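Side-chain contacts in aromatic-amino-acid transaminase TyrB (Burkholderia cenocepacia K56-2Valvano, PDB 4WD2), which probably catalyses the pyridoxal-phosphate-dependent transfer of amino groups between aromatic amino acids and 2-oxo acids: residues 75-80 / 282-287; 221-226 / 231-236. All coordinates share one frame; numbering follows the deposited sequence.

Interaction 1 (75-80 / 282-287); sequences PMVGLA and QLAGAV
M76 packs against A284 and V287, and V77 against A284, on helix 273-288 in this class I/II aminotransferase, whose fold sets helices around a central mixed sheet. M76 and V77 are the two central residues of a type I beta turn from P75 to G78. The apolar contacts gather round the small A284. Its CB meets M76 at both ends of the side chain, lying 3.9 Å from M76 CB and equally far from M76 CE. The methionine chain is extended at chi2, and a turn about the CG-SD bond (chi3 -71°) brings the terminal methyl back to the alanine. V77 adds the tip of one branch, CG1, 4.1 Å from A284 CB, and also touches L106 of strand 103-108, so the turn, the helix and the edge of the sheet meet here. The turn is closed by its own backbone bond, G78 N to P75 O (2.8 Å), and V77 and Q107 are joined through their backbones. Polar atoms also meet apolar ones: M76 SD rests 3.5 Å from A284 O. One helical turn further on, V287 directs its CG1 branch, placed anti to the backbone N (chi1 175°), to within 3.5 Å of M76 O.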
# COMPACT_ATOMS: atom_id res chain seq x y z
N PRO A 75 0.44 -11.11 7.96
CA PRO A 75 1.88 -10.91 8.15
C PRO A 75 2.42 -9.80 7.25
O PRO A 75 1.80 -9.51 6.23
CB PRO A 75 2.48 -12.26 7.73
CG PRO A 75 1.38 -13.24 7.91
CD PRO A 75 0.12 -12.50 7.59
N MET A 76 3.54 -9.19 7.62
CA MET A 76 4.17 -8.17 6.78
C MET A 76 4.35 -8.64 5.33
O MET A 76 4.15 -7.87 4.40
CB MET A 76 5.52 -7.75 7.36
CG MET A 76 5.42 -6.93 8.65
SD MET A 76 7.02 -6.51 9.37
CE MET A 76 7.55 -8.12 9.96
N VAL A 77 4.70 -9.91 5.16
CA VAL A 77 4.93 -10.45 3.82
C VAL A 77 3.63 -10.90 3.15
O VAL A 77 3.65 -11.35 2.01
CB VAL A 77 5.90 -11.65 3.86
CG1 VAL A 77 7.28 -11.19 4.30
CG2 VAL A 77 5.37 -12.74 4.79
N GLY A 78 2.51 -10.76 3.85
CA GLY A 78 1.23 -11.14 3.29
C GLY A 78 0.82 -12.58 3.52
O GLY A 78 1.44 -13.31 4.30
N LEU A 79 -0.23 -12.99 2.82
CA LEU A 79 -0.82 -14.31 2.95
C LEU A 79 0.12 -15.43 2.46
O LEU A 79 0.60 -15.37 1.33
CB LEU A 79 -2.14 -14.36 2.19
CG LEU A 79 -3.20 -15.40 2.54
CD1 LEU A 79 -3.70 -15.16 3.96
CD2 LEU A 79 -4.36 -15.34 1.54
N ALA A 80 0.34 -16.43 3.30
CA ALA A 80 1.28 -17.51 2.99
C ALA A 80 0.87 -18.29 1.74
O ALA A 80 1.73 -18.62 0.91
CB ALA A 80 1.40 -18.46 4.18
N GLN A 282 14.29 -8.52 5.56
CA GLN A 282 14.56 -7.11 5.30
C GLN A 282 13.55 -6.54 4.31
O GLN A 282 13.29 -5.34 4.32
CB GLN A 282 15.99 -6.91 4.78
CG GLN A 282 17.07 -7.29 5.81
CD GLN A 282 16.95 -6.52 7.12
OE1 GLN A 282 16.38 -5.42 7.17
NE2 GLN A 282 17.49 -7.10 8.19
N LEU A 283 12.97 -7.39 3.47
CA LEU A 283 11.87 -6.95 2.63
C LEU A 283 10.64 -6.66 3.50
O LEU A 283 9.93 -5.68 3.29
CB LEU A 283 11.56 -7.99 1.55
CG LEU A 283 12.64 -8.23 0.48
CD1 LEU A 283 12.29 -9.44 -0.37
CD2 LEU A 283 12.84 -7.00 -0.41
N ALA A 284 10.41 -7.52 4.50
CA ALA A 284 9.37 -7.25 5.51
C ALA A 284 9.66 -5.95 6.25
O ALA A 284 8.74 -5.21 6.59
CB ALA A 284 9.27 -8.42 6.49
N GLY A 285 10.94 -5.67 6.50
CA GLY A 285 11.38 -4.41 7.08
C GLY A 285 10.98 -3.21 6.24
O GLY A 285 10.54 -2.19 6.77
N ALA A 286 11.13 -3.33 4.93
CA ALA A 286 10.73 -2.25 4.02
C ALA A 286 9.22 -2.03 4.09
O ALA A 286 8.75 -0.89 4.11
CB ALA A 286 11.16 -2.57 2.60
N VAL A 287 8.48 -3.13 4.14
CA VAL A 287 7.03 -3.07 4.30
C VAL A 287 6.63 -2.40 5.62
O VAL A 287 5.71 -1.57 5.65
CB VAL A 287 6.40 -4.49 4.23
CG1 VAL A 287 4.91 -4.44 4.52
CG2 VAL A 287 6.65 -5.10 2.87

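Interaction 2 (221-226 / 231-236)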
# COMPACT_ATOMS: atom_id res chain seq x y z
N ALA A 221 4.87 -7.44 -15.75
CA ALA A 221 3.55 -6.91 -15.46
C ALA A 221 2.46 -7.57 -16.30
O ALA A 221 1.27 -7.42 -16.00
CB ALA A 221 3.54 -5.39 -15.66
N TYR A 222 2.87 -8.32 -17.32
CA TYR A 222 1.92 -8.91 -18.27
C TYR A 222 2.11 -10.39 -18.51
O TYR A 222 1.95 -10.84 -19.65
CB TYR A 222 2.02 -8.18 -19.62
CG TYR A 222 1.83 -6.70 -19.49
CD1 TYR A 222 0.55 -6.15 -19.46
CD2 TYR A 222 2.92 -5.86 -19.35
CE1 TYR A 222 0.37 -4.80 -19.30
CE2 TYR A 222 2.74 -4.50 -19.19
CZ TYR A 222 1.47 -3.98 -19.17
OH TYR A 222 1.28 -2.64 -19.02
N GLN A 223 2.44 -11.17 -17.47
CA GLN A 223 2.59 -12.61 -17.66
C GLN A 223 1.29 -13.20 -18.19
O GLN A 223 0.25 -13.13 -17.54
CB GLN A 223 2.99 -13.31 -16.36
CG GLN A 223 3.41 -14.78 -16.56
CD GLN A 223 3.67 -15.53 -15.27
OE1 GLN A 223 3.37 -15.04 -14.17
NE2 GLN A 223 4.23 -16.73 -15.39
N GLY A 224 1.35 -13.75 -19.40
CA GLY A 224 0.19 -14.36 -20.01
C GLY A 224 -0.27 -13.66 -21.28
O GLY A 224 -1.04 -14.22 -22.04
N PHE A 225 0.23 -12.44 -21.50
CA PHE A 225 -0.20 -11.64 -22.65
C PHE A 225 0.72 -11.68 -23.87
O PHE A 225 0.42 -11.06 -24.88
CB PHE A 225 -0.37 -10.18 -22.24
CG PHE A 225 -1.61 -9.92 -21.45
CD1 PHE A 225 -2.84 -9.82 -22.08
CD2 PHE A 225 -1.55 -9.75 -20.09
CE1 PHE A 225 -3.98 -9.57 -21.35
CE2 PHE A 225 -2.68 -9.50 -19.35
CZ PHE A 225 -3.90 -9.41 -19.98
N GLY A 226 1.85 -12.38 -23.78
CA GLY A 226 2.77 -12.45 -24.90
C GLY A 226 2.68 -13.78 -25.62
O GLY A 226 2.22 -13.86 -26.76
N ALA A 231 6.11 -19.18 -21.17
CA ALA A 231 7.07 -18.53 -22.06
C ALA A 231 7.31 -17.08 -21.65
O ALA A 231 8.43 -16.57 -21.76
CB ALA A 231 6.59 -18.60 -23.51
N ASP A 232 6.27 -16.42 -21.16
CA ASP A 232 6.40 -15.03 -20.75
C ASP A 232 7.35 -14.88 -19.56
O ASP A 232 7.96 -13.83 -19.37
CB ASP A 232 5.02 -14.43 -20.43
CG ASP A 232 4.20 -14.10 -21.68
OD1 ASP A 232 4.75 -14.18 -22.80
OD2 ASP A 232 3.01 -13.75 -21.55
N ALA A 233 7.50 -15.94 -18.77
CA ALA A 233 8.39 -15.89 -17.61
C ALA A 233 9.80 -16.45 -17.88
O ALA A 233 10.57 -16.64 -16.93
CB ALA A 233 7.77 -16.64 -16.45
N PHE A 234 10.14 -16.68 -19.15
CA PHE A 234 11.42 -17.32 -19.50
C PHE A 234 12.62 -16.59 -18.90
O PHE A 234 13.53 -17.23 -18.37
CB PHE A 234 11.63 -17.42 -21.02
CG PHE A 234 13.03 -17.88 -21.40
CD1 PHE A 234 13.34 -19.23 -21.43
CD2 PHE A 234 14.03 -16.96 -21.70
CE1 PHE A 234 14.62 -19.66 -21.76
CE2 PHE A 234 15.30 -17.38 -22.03
CZ PHE A 234 15.61 -18.73 -22.05
N ALA A 235 12.64 -15.26 -19.00
CA ALA A 235 13.77 -14.47 -18.52
C ALA A 235 13.98 -14.67 -17.03
O ALA A 235 15.11 -14.84 -16.57
CB ALA A 235 13.56 -13.00 -18.83
N VAL A 236 12.89 -14.66 -16.28
CA VAL A 236 12.93 -14.85 -14.84
C VAL A 236 13.41 -16.26 -14.49
O VAL A 236 14.29 -16.43 -13.65
CB VAL A 236 11.54 -14.60 -14.21
CG1 VAL A 236 11.52 -15.03 -12.76
CG2 VAL A 236 11.15 -13.13 -14.33
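D232 reaches across to the backbone of G224 and G226, and one carboxylate oxygen, OD2, accepts a hydrogen bond from each. The bond from G224 N to D232 OD2 is 2.7 Å long and uses the anti lone pair. It is bent, with 145° at the hydrogen. G226 N approaches the same oxygen, D232 OD2, from the syn side at 2.9 Å. This second bond is straighter and lies 16° out of the carboxylate plane. The amide of F225 lies between these two donors in sequence but is poorly angled toward OD2; F225 N bonds instead to Y222 O (3.0 Å), closing the type II turn from Y222 to F225. The second oxygen, D232 OD1, accepts from A227 N and lies close against the backbone of G226. Van der Waals contact is lighter: the extended chain of Q223, with CG anti to the backbone N, carries Q223 NE2 to 3.7 Å from A233 CB, while that amide nitrogen bonds to L229 O and L89 O. Y222 OH bonds O3 of the pyridoxal-phosphate-modified lysine at position 254. With three backbone N-H groups around its two oxygens, buried D232 is probably stabilised as a carboxylate, and the bonds probably help to hold the loop that carries Y222.

How the interactions relate
Two ways of holding a loop to a helical segment appear here within one aminotransferase chain: apolar packing in interaction 1 and a buried carboxylate gripping backbone amides in interaction 2. Their centres are 25 Å apart and their nearest atoms about 14 Å, without touching. Interaction 2, a local contact, falls in sequence between the two segments of interaction 1, which are 202 residues apart. Helix 80-91 follows directly on the turn of interaction 1 and touches V236 from interaction 2. Both contacts border the eight-stranded mixed sheet: interaction 1 is peripheral, beside edge strand 103-108, whereas interaction 2 is buried nearer the chain centre, in the loop after inner strand 215-220 whose Y222 reaches the cofactor.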